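Local structure of mannan endo-1,4-beta-mannosidase (Bacillus subtilis, 3CBW) at residues L203-Y208 / A240-I245; V169-L174 / L220-S225; P34-N39 / L340-E345. The protein catalyses the endo hydrolysis of beta-1,4-mannosidic linkages in mannan, galactomannan and glucomannan, and takes part in glucomannan degradation. The protein carries 3 engineered substitutions. All coordinates share one frame; numbering follows the deposited sequence. Where two conformers were deposited one is given.

Contact 1. Residues L203-Y208 / A240-I245; sequences LYKKIY and ASYVDI
Tyr-204 and Tyr-208, one helical turn apart, both hold CG opposite the backbone N (chi1 -174° and 178°), which carries their rings out from the helix to meet Tyr-242. Tyr-242 turns the CD1 edge of its ring to the face of Tyr-208. The pair is T-shaped, with ring centroids 5.6 Å apart and planes at 77°. The extended chain of Lys-205 lies over one face of Tyr-242. Its CG stands 3.8 Å from the ring centroid of Tyr-242, almost on the ring normal, in a CH-pi contact. Ser-241 OG sits above the opposite face of that ring. In the TIM-barrel fold of this family, helix 194-214 belongs to the outer layer, and here it meets the loop leading into strand 245-252. Water 1 bridges the contact, 2.9 Å from Lys-205 NZ and 2.8 Å from Tyr-242 OH. With an alanine here instead of Tyr-242, the face of Tyr-208 and the chain of Lys-205 would probably be left without the ring they pack on. Deeper in, Tyr-204 OH donates to Tyr-242 O at 2.9 Å, tilted from the carbonyl plane. Val-243 CG2 comes within 3.6 Å of Tyr-204 OH. The ring of Tyr-208 also meets that of Trp-222 on strand 220-224.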
loop_
_atom_site.group_PDB
_atom_site.type_symbol
_atom_site.label_atom_id
_atom_site.label_comp_id
_atom_site.label_asym_id
_atom_site.label_seq_id
_atom_site.Cartn_x
_atom_site.Cartn_y
_atom_site.Cartn_z
ATOM N N LEU A 203 -10.164 -3.354 -13.932
ATOM C CA LEU A 203 -10.245 -4.049 -12.654
ATOM C C LEU A 203 -10.038 -3.100 -11.472
ATOM O O LEU A 203 -10.759 -3.172 -10.473
ATOM C CB LEU A 203 -9.234 -5.201 -12.619
ATOM C CG LEU A 203 -9.229 -6.056 -11.347
ATOM C CD1 LEU A 203 -10.561 -6.785 -11.132
ATOM C CD2 LEU A 203 -8.085 -7.055 -11.398
ATOM N N TYR A 204 -9.062 -2.208 -11.589
ATOM C CA TYR A 204 -8.825 -1.239 -10.541
ATOM C C TYR A 204 -10.078 -0.374 -10.358
ATOM O O TYR A 204 -10.534 -0.158 -9.227
ATOM C CB TYR A 204 -7.606 -0.394 -10.883
ATOM C CG TYR A 204 -7.204 0.550 -9.784
ATOM C CD1 TYR A 204 -6.042 0.346 -9.042
ATOM C CD2 TYR A 204 -7.980 1.674 -9.506
ATOM C CE1 TYR A 204 -5.680 1.253 -8.034
ATOM C CE2 TYR A 204 -7.647 2.549 -8.524
ATOM C CZ TYR A 204 -6.514 2.342 -7.787
ATOM O OH TYR A 204 -6.209 3.285 -6.844
ATOM N N LYS A 205 -10.645 0.110 -11.461
ATOM C CA LYS A 205 -11.845 0.943 -11.382
ATOM C C LYS A 205 -13.038 0.172 -10.829
ATOM O O LYS A 205 -13.850 0.740 -10.109
ATOM C CB LYS A 205 -12.171 1.540 -12.738
ATOM C CG LYS A 205 -11.150 2.534 -13.224
ATOM C CD LYS A 205 -11.595 3.050 -14.564
ATOM C CE LYS A 205 -10.503 3.722 -15.323
ATOM N NZ LYS A 205 -11.009 4.005 -16.694
ATOM N N LYS A 206 -13.135 -1.116 -11.145
ATOM C CA LYS A 206 -14.203 -1.958 -10.604
ATOM C C LYS A 206 -14.100 -2.034 -9.079
ATOM O O LYS A 206 -15.099 -1.923 -8.360
ATOM C CB LYS A 206 -14.104 -3.345 -11.222
ATOM C CG LYS A 206 -15.123 -4.350 -10.744
ATOM C CD LYS A 206 -15.001 -5.619 -11.581
ATOM C CE LYS A 206 -16.020 -6.642 -11.206
ATOM N NZ LYS A 206 -17.343 -6.389 -11.848
ATOM N N ILE A 207 -12.884 -2.202 -8.575
ATOM C CA ILE A 207 -12.699 -2.220 -7.132
ATOM C C ILE A 207 -12.971 -0.832 -6.534
ATOM O O ILE A 207 -13.612 -0.721 -5.486
ATOM C CB ILE A 207 -11.314 -2.760 -6.736
ATOM C CG1 ILE A 207 -11.194 -4.231 -7.163
ATOM C CG2 ILE A 207 -11.065 -2.561 -5.233
ATOM C CD1 ILE A 207 -9.885 -4.893 -6.787
ATOM N N TYR A 208 -12.484 0.221 -7.190
ATOM C CA TYR A 208 -12.757 1.585 -6.724
ATOM C C TYR A 208 -14.273 1.812 -6.606
ATOM O O TYR A 208 -14.754 2.316 -5.587
ATOM C CB TYR A 208 -12.107 2.637 -7.640
ATOM C CG TYR A 208 -12.433 4.040 -7.178
ATOM C CD1 TYR A 208 -11.615 4.710 -6.268
ATOM C CD2 TYR A 208 -13.602 4.684 -7.610
ATOM C CE1 TYR A 208 -11.932 5.993 -5.821
ATOM C CE2 TYR A 208 -13.938 5.958 -7.150
ATOM C CZ TYR A 208 -13.087 6.607 -6.268
ATOM O OH TYR A 208 -13.400 7.872 -5.802
ATOM N N ALA A 240 -6.507 10.013 -12.722
ATOM C CA ALA A 240 -6.426 10.900 -11.565
ATOM C C ALA A 240 -7.629 10.815 -10.646
ATOM O O ALA A 240 -7.530 11.171 -9.471
ATOM C CB ALA A 240 -6.223 12.344 -12.007
ATOM N N SER A 241 -8.773 10.385 -11.168
ATOM C CA SER A 241 -9.952 10.305 -10.304
ATOM C C SER A 241 -10.038 9.040 -9.445
ATOM O O SER A 241 -10.955 8.916 -8.639
ATOM C CB SER A 241 -11.232 10.491 -11.110
ATOM O OG SER A 241 -11.477 9.337 -11.862
ATOM N N TYR A 242 -9.065 8.129 -9.576
ATOM C CA TYR A 242 -9.124 6.859 -8.863
ATOM C C TYR A 242 -7.931 6.641 -7.951
ATOM O O TYR A 242 -7.863 5.594 -7.310
ATOM C CB TYR A 242 -9.225 5.673 -9.836
ATOM C CG TYR A 242 -10.233 5.885 -10.944
ATOM C CD1 TYR A 242 -11.611 5.877 -10.702
ATOM C CD2 TYR A 242 -9.801 6.202 -12.231
ATOM C CE1 TYR A 242 -12.522 6.094 -11.748
ATOM C CE2 TYR A 242 -10.693 6.425 -13.260
ATOM C CZ TYR A 242 -12.039 6.378 -13.010
ATOM O OH TYR A 242 -12.908 6.609 -14.054
ATOM N N VAL A 243 -6.997 7.594 -7.903
ATOM C CA VAL A 243 -5.725 7.402 -7.197
ATOM C C VAL A 243 -5.393 8.642 -6.404
ATOM O O VAL A 243 -5.377 9.751 -6.943
ATOM C CB VAL A 243 -4.562 7.129 -8.195
ATOM C CG1 VAL A 243 -3.226 7.039 -7.461
ATOM C CG2 VAL A 243 -4.798 5.837 -8.973
ATOM N N ASP A 244 -5.100 8.452 -5.126
ATOM C CA ASP A 244 -4.640 9.541 -4.262
ATOM C C ASP A 244 -3.116 9.640 -4.161
ATOM O O ASP A 244 -2.565 10.747 -4.121
ATOM C CB ASP A 244 -5.224 9.380 -2.853
ATOM C CG ASP A 244 -6.720 9.577 -2.831
ATOM O OD1 ASP A 244 -7.175 10.667 -3.233
ATOM O OD2 ASP A 244 -7.448 8.653 -2.406
ATOM N N ILE A 245 -2.448 8.486 -4.086
ATOM C CA ILE A 245 -1.000 8.409 -3.866
ATOM C C ILE A 245 -0.438 7.424 -4.860
ATOM O O ILE A 245 -1.025 6.365 -5.082
ATOM C CB ILE A 245 -0.671 7.948 -2.408
ATOM C CG1 ILE A 245 -1.131 9.007 -1.399
ATOM C CG2 ILE A 245 0.819 7.620 -2.221
ATOM C CD1 ILE A 245 -1.044 8.594 0.060
HETATM O O HOH W 1 -13.662 4.807 -16.030
#

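Contact 2. Residues V169-L174 / L220-S225; sequences VLFRPL and LIWVYS
Phe-171 and Trp-222 pair on neighbouring parallel strands and pack tightly. The Phe-171 side chain leaves the strand with CG trans to N (chi1 -176°), which lays its ring beside the indole with its edge to the six-membered ring. This is a T-shaped stack with planes at 89°; Phe-171 CE2 is 3.6 Å from Trp-222 CH2. Three backbone bonds lock the register: Ile-221 N to Val-169 O at 2.9 Å, Phe-171 N to Ile-221 O at 2.8 Å, and Val-223 N to Phe-171 O at 2.9 Å. On the other face of the sheet, Leu-170 CD2 lies 3.8 Å from Ile-221 CG2. Past Val-223 the join is looser and wetter, though still buried. Water 2 donates to Pro-173 O and Val-223 O. Ser-225 was modelled in two conformers; in the one given, its OG donates to water 2 and takes a weak bond from Arg-172 NH1 at 3.5 Å. The guanidinium of Arg-172 is held more firmly by Gln-110, Asp-249 and Glu-275, the last the probable nucleophile. Strands 169-172 and 220-224 are adjacent staves of the barrel, linked by a beta-alpha-beta crossover through helix 194-214; Trp-222 packs on that helix, while strands 108-114 and 245-252 flank the pair.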
loop_
_atom_site.group_PDB
_atom_site.type_symbol
_atom_site.label_atom_id
_atom_site.label_comp_id
_atom_site.label_asym_id
_atom_site.label_seq_id
_atom_site.Cartn_x
_atom_site.Cartn_y
_atom_site.Cartn_z
ATOM N N VAL A 169 -7.556 5.072 6.071
ATOM C CA VAL A 169 -6.788 3.886 5.695
ATOM C C VAL A 169 -6.092 4.123 4.366
ATOM O O VAL A 169 -6.734 4.523 3.390
ATOM C CB VAL A 169 -7.725 2.657 5.520
ATOM C CG1 VAL A 169 -6.982 1.433 4.959
ATOM C CG2 VAL A 169 -8.406 2.316 6.828
ATOM N N LEU A 170 -4.789 3.854 4.334
ATOM C CA LEU A 170 -4.046 3.811 3.084
ATOM C C LEU A 170 -4.374 2.465 2.441
ATOM O O LEU A 170 -3.937 1.418 2.920
ATOM C CB LEU A 170 -2.556 3.926 3.378
ATOM C CG LEU A 170 -2.085 5.256 3.970
ATOM C CD1 LEU A 170 -0.662 5.164 4.521
ATOM C CD2 LEU A 170 -2.194 6.382 2.946
ATOM N N PHE A 171 -5.167 2.499 1.373
ATOM C CA PHE A 171 -5.695 1.273 0.752
ATOM C C PHE A 171 -4.963 1.055 -0.557
ATOM O O PHE A 171 -5.021 1.900 -1.462
ATOM C CB PHE A 171 -7.200 1.407 0.529
ATOM C CG PHE A 171 -7.851 0.169 -0.010
ATOM C CD1 PHE A 171 -7.824 -1.014 0.713
ATOM C CD2 PHE A 171 -8.538 0.200 -1.219
ATOM C CE1 PHE A 171 -8.432 -2.162 0.233
ATOM C CE2 PHE A 171 -9.172 -0.943 -1.705
ATOM C CZ PHE A 171 -9.118 -2.133 -0.982
ATOM N N ARG A 172 -4.234 -0.053 -0.631
ATOM C CA ARG A 172 -3.306 -0.279 -1.729
ATOM C C ARG A 172 -3.628 -1.609 -2.413
ATOM O O ARG A 172 -2.959 -2.601 -2.168
ATOM C CB ARG A 172 -1.873 -0.259 -1.178
ATOM C CG ARG A 172 -0.778 -0.400 -2.229
ATOM C CD ARG A 172 0.592 -0.244 -1.587
ATOM N NE ARG A 172 0.939 -1.317 -0.655
ATOM C CZ ARG A 172 1.702 -2.364 -0.935
ATOM N NH1 ARG A 172 2.226 -2.524 -2.140
ATOM N NH2 ARG A 172 1.944 -3.261 -0.003
ATOM N N PRO A 173 -4.648 -1.621 -3.290
ATOM C CA PRO A 173 -5.066 -2.845 -3.971
ATOM C C PRO A 173 -4.286 -3.077 -5.267
ATOM O O PRO A 173 -3.800 -2.123 -5.887
ATOM C CB PRO A 173 -6.516 -2.548 -4.317
ATOM C CG PRO A 173 -6.510 -1.068 -4.638
ATOM C CD PRO A 173 -5.501 -0.469 -3.662
ATOM N N LEU A 174 -4.187 -4.338 -5.688
ATOM C CA LEU A 174 -3.718 -4.668 -7.043
ATOM C C LEU A 174 -2.330 -4.107 -7.321
ATOM O O LEU A 174 -2.061 -3.542 -8.386
ATOM C CB LEU A 174 -4.715 -4.180 -8.093
ATOM C CG LEU A 174 -6.159 -4.657 -7.969
ATOM C CD1 LEU A 174 -6.993 -3.958 -9.021
ATOM C CD2 LEU A 174 -6.275 -6.166 -8.107
ATOM N N LEU A 220 -11.111 5.850 2.747
ATOM C CA LEU A 220 -10.009 5.243 1.995
ATOM C C LEU A 220 -9.212 6.256 1.197
ATOM O O LEU A 220 -9.765 7.144 0.539
ATOM C CB LEU A 220 -10.531 4.170 1.031
ATOM C CG LEU A 220 -11.395 3.059 1.636
ATOM C CD1 LEU A 220 -11.832 2.062 0.584
ATOM C CD2 LEU A 220 -10.644 2.353 2.775
ATOM N N ILE A 221 -7.894 6.101 1.287
ATOM C CA ILE A 221 -6.925 6.853 0.491
ATOM C C ILE A 221 -6.313 5.825 -0.449
ATOM O O ILE A 221 -5.742 4.833 -0.007
ATOM C CB ILE A 221 -5.869 7.498 1.409
ATOM C CG1 ILE A 221 -6.526 8.582 2.283
ATOM C CG2 ILE A 221 -4.708 8.076 0.591
ATOM C CD1 ILE A 221 -5.609 9.182 3.336
ATOM N N TRP A 222 -6.476 6.047 -1.748
ATOM C CA TRP A 222 -6.197 5.043 -2.768
ATOM C C TRP A 222 -4.761 5.110 -3.267
ATOM O O TRP A 222 -4.306 6.175 -3.720
ATOM C CB TRP A 222 -7.191 5.219 -3.924
ATOM C CG TRP A 222 -8.563 4.807 -3.505
ATOM C CD1 TRP A 222 -9.448 5.540 -2.768
ATOM C CD2 TRP A 222 -9.172 3.538 -3.731
ATOM N NE1 TRP A 222 -10.587 4.807 -2.543
ATOM C CE2 TRP A 222 -10.445 3.574 -3.124
ATOM C CE3 TRP A 222 -8.785 2.384 -4.422
ATOM C CZ2 TRP A 222 -11.331 2.497 -3.177
ATOM C CZ3 TRP A 222 -9.669 1.311 -4.473
ATOM C CH2 TRP A 222 -10.917 1.368 -3.838
ATOM N N VAL A 223 -4.056 3.977 -3.193
ATOM C CA VAL A 223 -2.616 3.935 -3.493
ATOM C C VAL A 223 -2.350 3.043 -4.708
ATOM O O VAL A 223 -2.769 1.885 -4.729
ATOM C CB VAL A 223 -1.809 3.443 -2.268
ATOM C CG1 VAL A 223 -0.304 3.484 -2.521
ATOM C CG2 VAL A 223 -2.175 4.260 -1.011
ATOM N N TYR A 224 -1.633 3.584 -5.699
ATOM C CA TYR A 224 -1.252 2.878 -6.937
ATOM C C TYR A 224 0.229 2.570 -6.845
ATOM O O TYR A 224 1.037 3.503 -6.762
ATOM C CB TYR A 224 -1.539 3.813 -8.113
ATOM C CG TYR A 224 -0.934 3.414 -9.443
ATOM C CD1 TYR A 224 -1.510 2.397 -10.216
ATOM C CD2 TYR A 224 0.191 4.072 -9.947
ATOM C CE1 TYR A 224 -0.969 2.027 -11.437
ATOM C CE2 TYR A 224 0.741 3.692 -11.179
ATOM C CZ TYR A 224 0.147 2.681 -11.909
ATOM O OH TYR A 224 0.664 2.303 -13.122
ATOM N N SER A 225 0.586 1.284 -6.897
ATOM C CA SER A 225 1.944 0.862 -6.540
ATOM C C SER A 225 2.566 -0.156 -7.504
ATOM O O SER A 225 2.640 -1.352 -7.207
ATOM C CB SER A 225 1.990 0.346 -5.092
ATOM O OG SER A 225 1.068 -0.710 -4.871
HETATM O O HOH W 2 -1.594 -0.405 -5.908
#

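Contact 3. Residues P34-N39 / L340-E345; sequences PNRTEN and LTPIVE
Asn-35, in a short 3-10 turn, and Val-344, in an extended stretch near the chain end, bring their CA atoms to 5.7 Å, and no backbone-to-backbone hydrogen bond joins the two segments. Side chains make the link instead. Asn-35 ND2 donates to Val-344 O at 2.8 Å. The acceptor lies close to the amide plane, and the bond is nearly straight at 165°, although the nitrogen approaches tilted from the carbonyl plane. Beside it, Val-344 CG1 rests 3.6 Å from Asn-35 O. The other methyl, Val-344 CG2, touches the aliphatic part of Arg-36, at 3.9 Å from its CG.

Arg-36 does most of the polar work. Its chain is extended from CG to NE and carries the guanidinium across to the tail. There NH2 of Arg-36 bonds Pro-342 O at 2.7 Å and Thr-341 OG1 at 2.9 Å, and both acceptors lie in the guanidinium plane. NE of Arg-36 adds a weak bond to the same Pro-342 O. On its own side of the contact, Arg-36 NH1 bonds Asn-39 O at 2.8 Å. The guanidinium is therefore gripped from both segments, which should hold its plane against rotation. These acceptors are uncharged oxygens. Thr-341 OG1 is shared, since it also bonds Ile-334 O.

Glu-345 is turned away from the 34-39 segment, and its OE1 takes bonds from His-32 and from the N of His-10. The region is at the surface, away from the catalytic residues. Trp-29 of helix 21-32 packs on Arg-36 and makes a weak bond to Thr-341 O. The arrangement is a surface tether in which one arginine bonds two backbone carbonyls and a threonine hydroxyl, joining the C-terminal end of the modelled chain of a TIM-barrel enzyme to the loop between helix 21-32 and strand 41-49.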
loop_
_atom_site.group_PDB
_atom_site.type_symbol
_atom_site.label_atom_id
_atom_site.label_comp_id
_atom_site.label_asym_id
_atom_site.label_seq_id
_atom_site.Cartn_x
_atom_site.Cartn_y
_atom_site.Cartn_z
ATOM N N PRO A 34 6.449 17.202 1.824
ATOM C CA PRO A 34 7.745 17.577 1.221
ATOM C C PRO A 34 8.091 19.067 1.274
ATOM O O PRO A 34 9.216 19.439 0.938
ATOM C CB PRO A 34 7.595 17.111 -0.232
ATOM C CG PRO A 34 6.540 16.028 -0.172
ATOM C CD PRO A 34 5.561 16.595 0.814
ATOM N N ASN A 35 7.154 19.913 1.693
ATOM C CA ASN A 35 7.450 21.337 1.892
ATOM C C ASN A 35 8.166 21.630 3.207
ATOM O O ASN A 35 8.665 22.737 3.409
ATOM C CB ASN A 35 6.169 22.160 1.808
ATOM C CG ASN A 35 5.481 22.037 0.465
ATOM O OD1 ASN A 35 6.120 21.803 -0.561
ATOM N ND2 ASN A 35 4.168 22.196 0.464
ATOM N N ARG A 36 8.213 20.649 4.101
ATOM C CA ARG A 36 8.875 20.808 5.391
ATOM C C ARG A 36 10.381 20.699 5.240
ATOM O O ARG A 36 10.874 20.224 4.214
ATOM C CB ARG A 36 8.401 19.738 6.374
ATOM C CG ARG A 36 6.938 19.821 6.746
ATOM C CD ARG A 36 6.585 18.633 7.604
ATOM N NE ARG A 36 5.307 18.835 8.279
ATOM C CZ ARG A 36 4.922 18.154 9.351
ATOM N NH1 ARG A 36 5.696 17.192 9.850
ATOM N NH2 ARG A 36 3.751 18.423 9.919
ATOM N N THR A 37 11.091 21.102 6.289
ATOM C CA THR A 37 12.546 20.962 6.338
ATOM C C THR A 37 12.982 19.724 7.123
ATOM O O THR A 37 14.144 19.315 7.045
ATOM C CB THR A 37 13.211 22.211 6.956
ATOM O OG1 THR A 37 12.670 22.446 8.261
ATOM C CG2 THR A 37 12.972 23.421 6.084
ATOM N N GLU A 38 12.059 19.151 7.895
ATOM C CA GLU A 38 12.313 17.940 8.670
ATOM C C GLU A 38 10.978 17.242 8.867
ATOM O O GLU A 38 9.946 17.809 8.506
ATOM C CB GLU A 38 12.962 18.279 10.021
ATOM C CG GLU A 38 12.085 19.051 10.994
ATOM C CD GLU A 38 12.839 19.425 12.255
ATOM O OE1 GLU A 38 12.571 18.824 13.320
ATOM O OE2 GLU A 38 13.721 20.309 12.173
ATOM N N ASN A 39 10.990 16.034 9.434
ATOM C CA ASN A 39 9.740 15.304 9.718
ATOM C C ASN A 39 8.831 15.267 8.492
ATOM O O ASN A 39 7.668 15.675 8.537
ATOM C CB ASN A 39 8.984 15.943 10.896
ATOM C CG ASN A 39 9.488 15.478 12.257
ATOM O OD1 ASN A 39 8.740 15.491 13.238
ATOM N ND2 ASN A 39 10.742 15.068 12.327
ATOM N N LEU A 340 -2.958 19.453 14.902
ATOM C CA LEU A 340 -2.242 18.797 13.831
ATOM C C LEU A 340 -0.875 19.436 13.696
ATOM O O LEU A 340 -0.745 20.657 13.839
ATOM C CB LEU A 340 -3.025 18.962 12.535
ATOM C CG LEU A 340 -2.520 18.217 11.310
ATOM C CD1 LEU A 340 -2.482 16.716 11.560
ATOM C CD2 LEU A 340 -3.417 18.556 10.129
ATOM N N THR A 341 0.161 18.630 13.434
ATOM C CA THR A 341 1.467 19.227 13.131
ATOM C C THR A 341 1.377 19.995 11.801
ATOM O O THR A 341 0.499 19.715 10.979
ATOM C CB THR A 341 2.607 18.195 13.109
ATOM O OG1 THR A 341 2.321 17.193 12.121
ATOM C CG2 THR A 341 2.802 17.543 14.492
ATOM N N PRO A 342 2.253 20.999 11.600
ATOM C CA PRO A 342 2.064 21.982 10.539
ATOM C C PRO A 342 1.902 21.477 9.118
ATOM O O PRO A 342 2.577 20.528 8.677
ATOM C CB PRO A 342 3.329 22.842 10.630
ATOM C CG PRO A 342 3.724 22.752 12.056
ATOM C CD PRO A 342 3.439 21.319 12.418
ATOM N N ILE A 343 0.984 22.120 8.413
ATOM C CA ILE A 343 0.886 21.996 6.978
ATOM C C ILE A 343 1.635 23.186 6.394
ATOM O O ILE A 343 1.217 24.343 6.559
ATOM C CB ILE A 343 -0.587 21.954 6.519
ATOM C CG1 ILE A 343 -1.260 20.684 7.063
ATOM C CG2 ILE A 343 -0.685 22.027 4.996
ATOM C CD1 ILE A 343 -2.764 20.572 6.808
ATOM N N VAL A 344 2.765 22.905 5.752
ATOM C CA VAL A 344 3.597 23.938 5.144
ATOM C C VAL A 344 3.243 24.031 3.659
ATOM O O VAL A 344 3.172 23.010 2.971
ATOM C CB VAL A 344 5.109 23.615 5.311
ATOM C CG1 VAL A 344 5.977 24.723 4.703
ATOM C CG2 VAL A 344 5.477 23.396 6.781
ATOM N N GLU A 345 3.023 25.253 3.169
ATOM C CA GLU A 345 2.765 25.488 1.736
ATOM C C GLU A 345 4.043 25.736 0.936
ATOM O O GLU A 345 5.132 25.878 1.501
ATOM C CB GLU A 345 1.802 26.663 1.545
ATOM C CG GLU A 345 0.473 26.534 2.285
ATOM C CD GLU A 345 -0.426 25.416 1.755
ATOM O OE1 GLU A 345 -0.315 25.027 0.567
ATOM O OE2 GLU A 345 -1.261 24.935 2.548
#

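Overall arrangement
Contacts 1 and 2 are neighbours in the barrel, with centres about 9 Å apart. They touch directly: Asp-244 N is 2.8 Å from Trp-222 O, and Tyr-208 CA is 3.4 Å from Trp-222 CH2. Contact 2 lies nearer the catalytic centre. The side chain of Arg-172 is about 3 Å from that of Glu-275, the probable nucleophile, and the side chain of Ser-225 is about 3 Å from that of His-175, which probably keeps the nucleophile in position. In contact 1, the side chain of Tyr-204 is about 8 Å from that of His-175. Contact 3 stands apart at the surface, where the C-terminal end of the modelled chain meets the loop after helix 21-32. Its centre is about 27 Å from that of contact 1 and about 23 Å from that of contact 2.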